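Local atomic coordinates of beta-lactamase-like protein (PDB entry 6B9V), a protein that is a diphosphatase of the PhnP family that cleaves reactive FAD photoproducts, probably using its bound metal ions. Residues H83-R91 against L116-F124; T227-H238 against G248-L258. All blocks are in the same frame, centred on the assembly; numbering follows the deposited sequence.

Contact 1 (H83-R91 against L116-F124). With MN (manganese (II) ion), chain C.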
loop_
_atom_site.group_PDB
_atom_site.type_symbol
_atom_site.label_atom_id
_atom_site.label_comp_id
_atom_site.label_asym_id
_atom_site.label_seq_id
_atom_site.Cartn_x
_atom_site.Cartn_y
_atom_site.Cartn_z
ATOM N N HIS A 83 2.667 3.985 -8.966
ATOM C CA HIS A 83 4.118 3.875 -9.143
ATOM C C HIS A 83 4.914 4.577 -8.037
ATOM O O HIS A 83 6.131 4.431 -7.966
ATOM C CB HIS A 83 4.514 4.445 -10.519
ATOM C CG HIS A 83 3.839 3.740 -11.657
ATOM N ND1 HIS A 83 4.459 2.744 -12.384
ATOM C CD2 HIS A 83 2.573 3.825 -12.136
ATOM C CE1 HIS A 83 3.613 2.266 -13.279
ATOM N NE2 HIS A 83 2.468 2.914 -13.160
ATOM N N ILE A 84 4.235 5.338 -7.182
ATOM C CA ILE A 84 4.954 6.114 -6.151
ATOM C C ILE A 84 4.467 5.913 -4.712
ATOM O O ILE A 84 5.244 6.156 -3.782
ATOM C CB ILE A 84 4.922 7.651 -6.432
ATOM C CG1 ILE A 84 3.515 8.237 -6.242
ATOM C CG2 ILE A 84 5.496 7.973 -7.820
ATOM C CD1 ILE A 84 3.483 9.766 -6.119
ATOM N N LEU A 85 3.223 5.473 -4.498
ATOM C CA LEU A 85 2.706 5.538 -3.107
ATOM C C LEU A 85 3.475 4.679 -2.083
ATOM O O LEU A 85 3.378 4.927 -0.868
ATOM C CB LEU A 85 1.220 5.161 -3.063
ATOM C CG LEU A 85 0.284 6.297 -3.484
ATOM C CD1 LEU A 85 -1.183 5.891 -3.400
ATOM C CD2 LEU A 85 0.544 7.596 -2.698
ATOM N N GLY A 86 4.260 3.707 -2.546
ATOM C CA GLY A 86 5.028 2.847 -1.642
ATOM C C GLY A 86 6.310 3.438 -1.049
ATOM O O GLY A 86 7.038 2.796 -0.236
ATOM N N LEU A 87 6.598 4.676 -1.443
ATOM C CA LEU A 87 7.841 5.300 -0.988
ATOM C C LEU A 87 7.815 5.416 0.541
ATOM O O LEU A 87 8.848 5.280 1.202
ATOM C CB LEU A 87 8.050 6.673 -1.640
ATOM C CG LEU A 87 9.327 7.399 -1.198
ATOM C CD1 LEU A 87 10.559 6.577 -1.572
ATOM C CD2 LEU A 87 9.411 8.804 -1.813
ATOM N N ASP A 88 6.629 5.643 1.097
ATOM C CA ASP A 88 6.468 5.680 2.550
ATOM C C ASP A 88 7.050 4.406 3.175
ATOM O O ASP A 88 7.736 4.447 4.212
ATOM C CB ASP A 88 4.980 5.838 2.914
ATOM C CG ASP A 88 4.719 5.650 4.393
ATOM O OD1 ASP A 88 5.172 6.506 5.176
ATOM O OD2 ASP A 88 4.057 4.654 4.766
ATOM N N ASP A 89 6.812 3.277 2.520
ATOM C CA ASP A 89 7.224 1.984 3.059
ATOM C C ASP A 89 8.675 1.670 2.764
ATOM O O ASP A 89 9.203 0.685 3.271
ATOM C CB ASP A 89 6.311 0.877 2.533
ATOM C CG ASP A 89 5.052 0.739 3.383
ATOM O OD1 ASP A 89 5.177 0.857 4.623
ATOM O OD2 ASP A 89 3.959 0.530 2.836
ATOM N N VAL A 90 9.329 2.506 1.961
ATOM C CA VAL A 90 10.798 2.406 1.859
ATOM C C VAL A 90 11.567 2.863 3.149
ATOM O O VAL A 90 12.703 2.455 3.393
ATOM C CB VAL A 90 11.308 3.212 0.625
ATOM C CG1 VAL A 90 12.830 3.252 0.556
ATOM C CG2 VAL A 90 10.742 2.608 -0.659
ATOM N N ARG A 91 10.936 3.675 3.992
ATOM C CA ARG A 91 11.628 4.283 5.143
ATOM C C ARG A 91 12.474 3.363 6.066
ATOM O O ARG A 91 13.590 3.737 6.431
ATOM C CB ARG A 91 10.598 5.055 5.981
ATOM C CG ARG A 91 10.372 6.483 5.462
ATOM C CD ARG A 91 8.932 6.973 5.637
ATOM N NE ARG A 91 8.398 6.683 6.965
ATOM C CZ ARG A 91 7.187 7.043 7.376
ATOM N NH1 ARG A 91 6.385 7.713 6.563
ATOM N NH2 ARG A 91 6.777 6.734 8.598
ATOM N N LEU A 116 6.607 13.719 -6.393
ATOM C CA LEU A 116 7.158 13.085 -5.187
ATOM C C LEU A 116 7.386 14.072 -4.035
ATOM O O LEU A 116 7.021 13.791 -2.881
ATOM C CB LEU A 116 8.481 12.372 -5.494
ATOM C CG LEU A 116 8.419 11.072 -6.305
ATOM C CD1 LEU A 116 9.827 10.626 -6.679
ATOM C CD2 LEU A 116 7.704 9.961 -5.530
ATOM N N LYS A 117 7.996 15.215 -4.334
ATOM C CA LYS A 117 8.273 16.194 -3.289
ATOM C C LYS A 117 6.979 16.786 -2.749
ATOM O O LYS A 117 6.895 17.130 -1.564
ATOM C CB LYS A 117 9.189 17.306 -3.805
ATOM C CG LYS A 117 10.604 16.823 -4.078
ATOM C CD LYS A 117 11.511 17.980 -4.457
ATOM C CE LYS A 117 12.970 17.557 -4.434
ATOM N NZ LYS A 117 13.871 18.664 -4.856
ATOM N N HIS A 118 5.973 16.908 -3.612
ATOM C CA HIS A 118 4.693 17.436 -3.145
ATOM C C HIS A 118 3.963 16.433 -2.242
ATOM O O HIS A 118 3.616 16.740 -1.094
ATOM C CB HIS A 118 3.816 17.821 -4.341
ATOM C CG HIS A 118 2.431 18.236 -3.964
ATOM N ND1 HIS A 118 2.123 19.514 -3.552
ATOM C CD2 HIS A 118 1.270 17.539 -3.929
ATOM C CE1 HIS A 118 0.831 19.590 -3.288
ATOM N NE2 HIS A 118 0.290 18.405 -3.509
ATOM N N VAL A 119 3.749 15.228 -2.761
ATOM C CA VAL A 119 3.020 14.188 -2.052
ATOM C C VAL A 119 3.738 13.772 -0.773
ATOM O O VAL A 119 3.105 13.574 0.262
ATOM C CB VAL A 119 2.808 12.941 -2.933
ATOM C CG1 VAL A 119 2.251 11.779 -2.114
ATOM C CG2 VAL A 119 1.878 13.258 -4.102
ATOM N N PHE A 120 5.057 13.639 -0.845
ATOM C CA PHE A 120 5.823 13.161 0.298
ATOM C C PHE A 120 6.645 14.287 0.887
ATOM O O PHE A 120 7.797 14.094 1.272
ATOM C CB PHE A 120 6.720 11.987 -0.095
ATOM C CG PHE A 120 5.955 10.731 -0.410
ATOM C CD1 PHE A 120 5.347 10.004 0.608
ATOM C CD2 PHE A 120 5.824 10.291 -1.717
ATOM C CE1 PHE A 120 4.630 8.854 0.330
ATOM C CE2 PHE A 120 5.108 9.140 -2.004
ATOM C CZ PHE A 120 4.514 8.418 -0.981
ATOM N N LYS A 121 6.029 15.462 0.966
ATOM C CA LYS A 121 6.662 16.630 1.571
ATOM C C LYS A 121 7.146 16.365 3.006
ATOM O O LYS A 121 8.120 16.972 3.455
ATOM C CB LYS A 121 5.693 17.811 1.552
ATOM C CG LYS A 121 6.365 19.157 1.695
ATOM C CD LYS A 121 5.339 20.248 1.934
ATOM C CE LYS A 121 6.001 21.613 2.025
ATOM N NZ LYS A 121 5.008 22.682 2.345
ATOM N N TYR A 122 6.474 15.456 3.714
ATOM C CA TYR A 122 6.863 15.109 5.083
ATOM C C TYR A 122 8.130 14.251 5.122
ATOM O O TYR A 122 8.766 14.132 6.167
ATOM C CB TYR A 122 5.718 14.387 5.811
ATOM C CG TYR A 122 5.383 13.014 5.263
ATOM C CD1 TYR A 122 5.964 11.870 5.794
ATOM C CD2 TYR A 122 4.482 12.866 4.216
ATOM C CE1 TYR A 122 5.656 10.609 5.287
ATOM C CE2 TYR A 122 4.169 11.617 3.706
ATOM C CZ TYR A 122 4.757 10.496 4.243
ATOM O OH TYR A 122 4.438 9.260 3.734
ATOM N N ILE A 123 8.495 13.653 3.991
ATOM C CA ILE A 123 9.719 12.857 3.916
ATOM C C ILE A 123 10.920 13.747 3.610
ATOM O O ILE A 123 12.002 13.568 4.169
ATOM C CB ILE A 123 9.621 11.748 2.845
ATOM C CG1 ILE A 123 8.636 10.665 3.285
ATOM C CG2 ILE A 123 10.990 11.119 2.571
ATOM C CD1 ILE A 123 8.599 9.459 2.359
ATOM N N PHE A 124 10.716 14.721 2.730
ATOM C CA PHE A 124 11.808 15.573 2.278
ATOM C C PHE A 124 12.012 16.782 3.189
ATOM O O PHE A 124 11.061 17.485 3.535
ATOM C CB PHE A 124 11.550 16.024 0.839
ATOM C CG PHE A 124 11.468 14.885 -0.148
ATOM C CD1 PHE A 124 12.616 14.360 -0.718
ATOM C CD2 PHE A 124 10.243 14.336 -0.496
ATOM C CE1 PHE A 124 12.547 13.316 -1.619
ATOM C CE2 PHE A 124 10.162 13.290 -1.397
ATOM C CZ PHE A 124 11.316 12.778 -1.963
HETATM MN MN MN C . 0.510 2.631 -14.078
#
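Leu116, in the last turn of helix 110-119, runs antiparallel to the side chain of Ile84, its CD2 lying 3.7 Å from Ile84 CB. Ile84 holds CG1 between its backbone N and carbonyl carbon (chi1 69°), which carries CD1 toward Val119 CG2, one turn further on. Phe120, where the helical backbone angles end, carries the middle of the contact together with Leu87. Leu87 CB sits over one face of the Phe120 ring as a CH-pi contact, 4.2 Å from the centroid and 23° off the normal, while Val119 CG1 covers the opposite face. The rim of the ring reaches the turn from Ile84 to Leu87: Leu85 O lies near the ring plane, 3.7 Å from Phe120 CZ. A flat aromatic suits this slot between a leucine and a valine. Tyr122 crosses Asp88 at about a right angle. Ile123 then pushes CD1 between Leu87 CG and Arg91 CD, and Phe124 brings CZ to Leu87 CD2. Such an apolar core fixes shape without demanding exact bond geometry, and it anchors helix 110-119 to the chain just after the manganese ligand His83, whose own ring takes no part in the contact.

Contact 2 (T227-H238 against G248-L258). With ZN (zinc ion), chain F; MN (manganese (II) ion), chain C.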
loop_
_atom_site.group_PDB
_atom_site.type_symbol
_atom_site.label_atom_id
_atom_site.label_comp_id
_atom_site.label_asym_id
_atom_site.label_seq_id
_atom_site.Cartn_x
_atom_site.Cartn_y
_atom_site.Cartn_z
ATOM N N THR A 227 9.721 -11.425 -25.006
ATOM C CA THR A 227 8.980 -10.220 -24.670
ATOM C C THR A 227 7.926 -10.582 -23.611
ATOM O O THR A 227 7.235 -11.595 -23.732
ATOM C CB THR A 227 8.291 -9.596 -25.916
ATOM O OG1 THR A 227 9.268 -9.303 -26.930
ATOM C CG2 THR A 227 7.559 -8.314 -25.539
ATOM N N TYR A 228 7.822 -9.758 -22.578
ATOM C CA TYR A 228 6.845 -9.960 -21.517
ATOM C C TYR A 228 5.937 -8.753 -21.418
ATOM O O TYR A 228 6.401 -7.616 -21.505
ATOM C CB TYR A 228 7.548 -10.186 -20.170
ATOM C CG TYR A 228 8.370 -11.438 -20.181
ATOM C CD1 TYR A 228 9.699 -11.412 -20.574
ATOM C CD2 TYR A 228 7.803 -12.652 -19.854
ATOM C CE1 TYR A 228 10.445 -12.562 -20.611
ATOM C CE2 TYR A 228 8.551 -13.817 -19.886
ATOM C CZ TYR A 228 9.870 -13.755 -20.258
ATOM O OH TYR A 228 10.622 -14.900 -20.304
ATOM N N PHE A 229 4.647 -8.988 -21.210
ATOM C CA PHE A 229 3.720 -7.882 -21.037
ATOM C C PHE A 229 3.432 -7.649 -19.556
ATOM O O PHE A 229 3.373 -8.597 -18.757
ATOM C CB PHE A 229 2.408 -8.130 -21.777
ATOM C CG PHE A 229 2.539 -8.172 -23.287
ATOM C CD1 PHE A 229 3.598 -7.547 -23.936
ATOM C CD2 PHE A 229 1.595 -8.838 -24.049
ATOM C CE1 PHE A 229 3.703 -7.582 -25.338
ATOM C CE2 PHE A 229 1.692 -8.881 -25.450
ATOM C CZ PHE A 229 2.744 -8.252 -26.088
ATOM N N THR A 230 3.210 -6.393 -19.199
ATOM C CA THR A 230 2.939 -6.071 -17.788
ATOM C C THR A 230 1.877 -4.971 -17.720
ATOM O O THR A 230 1.350 -4.556 -18.761
ATOM C CB THR A 230 4.244 -5.661 -17.065
ATOM O OG1 THR A 230 4.014 -5.524 -15.653
ATOM C CG2 THR A 230 4.793 -4.340 -17.636
ATOM N N HIS A 231 1.553 -4.517 -16.508
ATOM C CA HIS A 231 0.473 -3.544 -16.251
ATOM C C HIS A 231 -0.891 -4.128 -16.659
ATOM O O HIS A 231 -1.786 -3.423 -17.107
ATOM C CB HIS A 231 0.727 -2.218 -16.973
ATOM C CG HIS A 231 0.200 -1.027 -16.231
ATOM N ND1 HIS A 231 -1.146 -0.781 -16.083
ATOM C CD2 HIS A 231 0.841 -0.026 -15.582
ATOM C CE1 HIS A 231 -1.315 0.329 -15.382
ATOM N NE2 HIS A 231 -0.126 0.794 -15.049
ATOM N N ILE A 232 -1.042 -5.423 -16.413
ATOM C CA ILE A 232 -2.162 -6.212 -16.917
ATOM C C ILE A 232 -3.420 -6.066 -16.054
ATOM O O ILE A 232 -3.332 -6.139 -14.829
ATOM C CB ILE A 232 -1.773 -7.696 -16.974
ATOM C CG1 ILE A 232 -0.606 -7.904 -17.957
ATOM C CG2 ILE A 232 -2.983 -8.569 -17.340
ATOM C CD1 ILE A 232 0.186 -9.160 -17.672
ATOM N N SER A 233 -4.572 -5.880 -16.701
ATOM C CA SER A 233 -5.861 -5.729 -16.004
ATOM C C SER A 233 -6.656 -7.037 -15.964
ATOM O O SER A 233 -6.254 -8.036 -16.567
ATOM C CB SER A 233 -6.707 -4.646 -16.690
ATOM O OG SER A 233 -7.308 -5.168 -17.869
ATOM N N HIS A 234 -7.800 -7.040 -15.273
ATOM C CA HIS A 234 -8.616 -8.252 -15.210
ATOM C C HIS A 234 -9.254 -8.630 -16.549
ATOM O O HIS A 234 -9.913 -9.668 -16.678
ATOM C CB HIS A 234 -9.688 -8.131 -14.093
ATOM C CG HIS A 234 -10.684 -7.023 -14.272
ATOM N ND1 HIS A 234 -11.920 -6.989 -13.660
ATOM C CD2 HIS A 234 -10.642 -5.927 -15.074
ATOM C CE1 HIS A 234 -12.573 -5.904 -14.035
ATOM N NE2 HIS A 234 -11.820 -5.243 -14.894
ATOM N N ASP A 235 -9.027 -7.809 -17.564
ATOM C CA ASP A 235 -9.507 -8.119 -18.905
ATOM C C ASP A 235 -8.762 -9.298 -19.531
ATOM O O ASP A 235 -9.253 -9.891 -20.487
ATOM C CB ASP A 235 -9.367 -6.893 -19.817
ATOM C CG ASP A 235 -10.276 -6.958 -21.030
ATOM O OD1 ASP A 235 -11.491 -7.162 -20.836
ATOM O OD2 ASP A 235 -9.776 -6.811 -22.174
ATOM N N LEU A 236 -7.573 -9.617 -19.013
ATOM C CA LEU A 236 -6.710 -10.625 -19.631
ATOM C C LEU A 236 -6.436 -11.825 -18.715
ATOM O O LEU A 236 -5.627 -11.723 -17.786
ATOM C CB LEU A 236 -5.376 -9.987 -20.047
ATOM C CG LEU A 236 -5.427 -8.766 -20.976
ATOM C CD1 LEU A 236 -4.044 -8.143 -21.180
ATOM C CD2 LEU A 236 -6.006 -9.165 -22.301
ATOM N N PRO A 237 -7.085 -12.970 -18.987
ATOM C CA PRO A 237 -6.845 -14.214 -18.234
ATOM C C PRO A 237 -5.428 -14.707 -18.487
ATOM O O PRO A 237 -5.007 -14.706 -19.643
ATOM C CB PRO A 237 -7.880 -15.196 -18.812
ATOM C CG PRO A 237 -8.855 -14.350 -19.584
ATOM C CD PRO A 237 -8.080 -13.161 -20.057
ATOM N N HIS A 238 -4.699 -15.130 -17.461
ATOM C CA HIS A 238 -3.268 -15.369 -17.662
ATOM C C HIS A 238 -2.989 -16.529 -18.627
ATOM O O HIS A 238 -2.385 -16.340 -19.693
ATOM C CB HIS A 238 -2.560 -15.620 -16.325
ATOM C CG HIS A 238 -1.074 -15.770 -16.462
ATOM N ND1 HIS A 238 -0.227 -14.688 -16.563
ATOM C CD2 HIS A 238 -0.294 -16.875 -16.548
ATOM C CE1 HIS A 238 1.014 -15.118 -16.713
ATOM N NE2 HIS A 238 1.004 -16.442 -16.686
ATOM N N GLY A 248 7.723 -16.585 -28.019
ATOM C CA GLY A 248 8.593 -15.493 -27.618
ATOM C C GLY A 248 7.889 -14.304 -26.988
ATOM O O GLY A 248 8.542 -13.320 -26.630
ATOM N N ILE A 249 6.564 -14.389 -26.863
ATOM C CA ILE A 249 5.758 -13.313 -26.297
ATOM C C ILE A 249 4.824 -13.878 -25.228
ATOM O O ILE A 249 4.077 -14.814 -25.495
ATOM C CB ILE A 249 4.927 -12.596 -27.404
ATOM C CG1 ILE A 249 5.848 -12.060 -28.503
ATOM C CG2 ILE A 249 4.101 -11.476 -26.826
ATOM C CD1 ILE A 249 5.108 -11.400 -29.680
ATOM N N GLN A 250 4.882 -13.352 -24.008
ATOM C CA GLN A 250 4.025 -13.884 -22.941
ATOM C C GLN A 250 3.612 -12.784 -21.977
ATOM O O GLN A 250 4.327 -11.790 -21.839
ATOM C CB GLN A 250 4.752 -14.988 -22.154
ATOM C CG GLN A 250 5.089 -16.263 -22.908
ATOM C CD GLN A 250 3.892 -17.180 -23.107
ATOM O OE1 GLN A 250 3.659 -18.092 -22.308
ATOM N NE2 GLN A 250 3.139 -16.958 -24.186
ATOM N N LEU A 251 2.483 -12.957 -21.281
ATOM C CA LEU A 251 2.213 -12.110 -20.123
ATOM C C LEU A 251 3.211 -12.447 -19.021
ATOM O O LEU A 251 3.472 -13.632 -18.757
ATOM C CB LEU A 251 0.780 -12.309 -19.585
ATOM C CG LEU A 251 -0.392 -12.153 -20.567
ATOM C CD1 LEU A 251 -1.713 -12.353 -19.824
ATOM C CD2 LEU A 251 -0.370 -10.788 -21.225
ATOM N N ALA A 252 3.769 -11.423 -18.380
ATOM C CA ALA A 252 4.545 -11.650 -17.149
ATOM C C ALA A 252 3.660 -12.155 -16.005
ATOM O O ALA A 252 2.427 -12.157 -16.110
ATOM C CB ALA A 252 5.262 -10.379 -16.721
ATOM N N HIS A 253 4.290 -12.574 -14.906
ATOM C CA HIS A 253 3.545 -12.882 -13.683
ATOM C C HIS A 253 4.347 -12.421 -12.470
ATOM O O HIS A 253 5.575 -12.250 -12.550
ATOM C CB HIS A 253 3.223 -14.389 -13.565
ATOM C CG HIS A 253 4.430 -15.272 -13.489
ATOM N ND1 HIS A 253 4.983 -15.882 -14.603
ATOM C CD2 HIS A 253 5.188 -15.670 -12.437
ATOM C CE1 HIS A 253 6.017 -16.609 -14.236
ATOM N NE2 HIS A 253 6.168 -16.497 -12.925
ATOM N N ASP A 254 3.650 -12.182 -11.365
ATOM C CA ASP A 254 4.328 -11.790 -10.125
ATOM C C ASP A 254 5.312 -12.876 -9.704
ATOM O O ASP A 254 4.925 -14.040 -9.571
ATOM C CB ASP A 254 3.316 -11.553 -8.989
ATOM C CG ASP A 254 2.505 -10.271 -9.160
ATOM O OD1 ASP A 254 2.392 -9.733 -10.290
ATOM O OD2 ASP A 254 1.938 -9.806 -8.148
ATOM N N GLY A 255 6.567 -12.508 -9.458
ATOM C CA GLY A 255 7.550 -13.475 -9.004
ATOM C C GLY A 255 8.448 -14.010 -10.111
ATOM O O GLY A 255 9.444 -14.679 -9.844
ATOM N N LEU A 256 8.107 -13.705 -11.357
ATOM C CA LEU A 256 8.941 -14.111 -12.489
ATOM C C LEU A 256 10.376 -13.602 -12.355
ATOM O O LEU A 256 10.598 -12.412 -12.142
ATOM C CB LEU A 256 8.340 -13.592 -13.794
ATOM C CG LEU A 256 9.123 -13.843 -15.089
ATOM C CD1 LEU A 256 9.309 -15.326 -15.335
ATOM C CD2 LEU A 256 8.362 -13.183 -16.250
ATOM N N LYS A 257 11.346 -14.500 -12.481
ATOM C CA LYS A 257 12.748 -14.107 -12.449
ATOM C C LYS A 257 13.410 -14.440 -13.782
ATOM O O LYS A 257 13.218 -15.523 -14.317
ATOM C CB LYS A 257 13.488 -14.800 -11.287
ATOM C CG LYS A 257 13.076 -14.272 -9.924
ATOM C CD LYS A 257 13.904 -14.896 -8.802
ATOM C CE LYS A 257 13.605 -14.234 -7.471
ATOM N NZ LYS A 257 14.222 -12.872 -7.331
ATOM N N LEU A 258 14.201 -13.506 -14.296
ATOM C CA LEU A 258 14.813 -13.630 -15.609
ATOM C C LEU A 258 16.278 -13.255 -15.561
ATOM O O LEU A 258 16.635 -12.241 -14.970
ATOM C CB LEU A 258 14.098 -12.729 -16.605
ATOM C CG LEU A 258 12.615 -13.005 -16.841
ATOM C CD1 LEU A 258 11.973 -11.821 -17.585
ATOM C CD2 LEU A 258 12.454 -14.309 -17.614
HETATM ZN ZN ZN F . -12.769 -8.404 -12.448
HETATM MN MN MN C . 0.510 2.631 -14.078
HETATM O O HOH W 1 9.871 -11.509 -28.535
#
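Thr227 and Ile249 begin a parallel pairing in a beta-alpha-beta unit, strand 226-230, helix 238-244 and strand 249-251, the last being an outermost strand of its sheet within the chain. Four backbone bonds join the strands, from Thr227 N to Gly248 O at 2.8 Å through Ala252 N to Phe229 O at 2.9 Å. Packing is tight on the face carrying Phe229 and Leu251. Ile249 CG2 approaches Phe229 CZ to 3.6 Å, helix 212-222 covers this ring, and Leu251 CD2 lies at the ring's edge. Leucine fits because its branches diverge: CD2 reaches Phe229 and Ile232, and CD1 lies toward Leu236 and the start of the helix. There His238, with CG anti to its backbone N (chi1 -176°), brings CE1 within 3.3 Å of Ala252 O; its polar end is engaged chiefly by Arg37. The other face is less enclosed. Leu256 and Leu258 both approach the Tyr228 ring from one side, Leu256 CD2 near CD2 and CE2 of the ring, while Leu258 CD1 lies 3.5 Å from Tyr228 CE1. At the Gly248 end, where positive phi suits glycine, a water accepts from Thr227 OG1 at 2.8 Å and donates to Gly248 O at 2.9 Å.

Overall arrangement
The two contacts follow one another along the chain, contact 1 closing before contact 2 opens, and their centres lie about 27 Å apart on opposite sides of the chain's centre. Contact 1 joins helices 81-84 and 87-90 to helix 110-119, beside the second subunit; contact 2 belongs to the sheet edge formed by strands 226-230 and 249-251. They meet at one manganese, where His83 NE2 and His231 NE2 lie 3.8 Å apart and Asp82 and Asp178 complete the protein ligands. His83 follows strand 73-75 of one sheet and His231 strand 226-230 of the other, so the manganese lies where the two sheets' loops meet, as in metallo-beta-lactamase folds. His234 of contact 2 serves the separate zinc site.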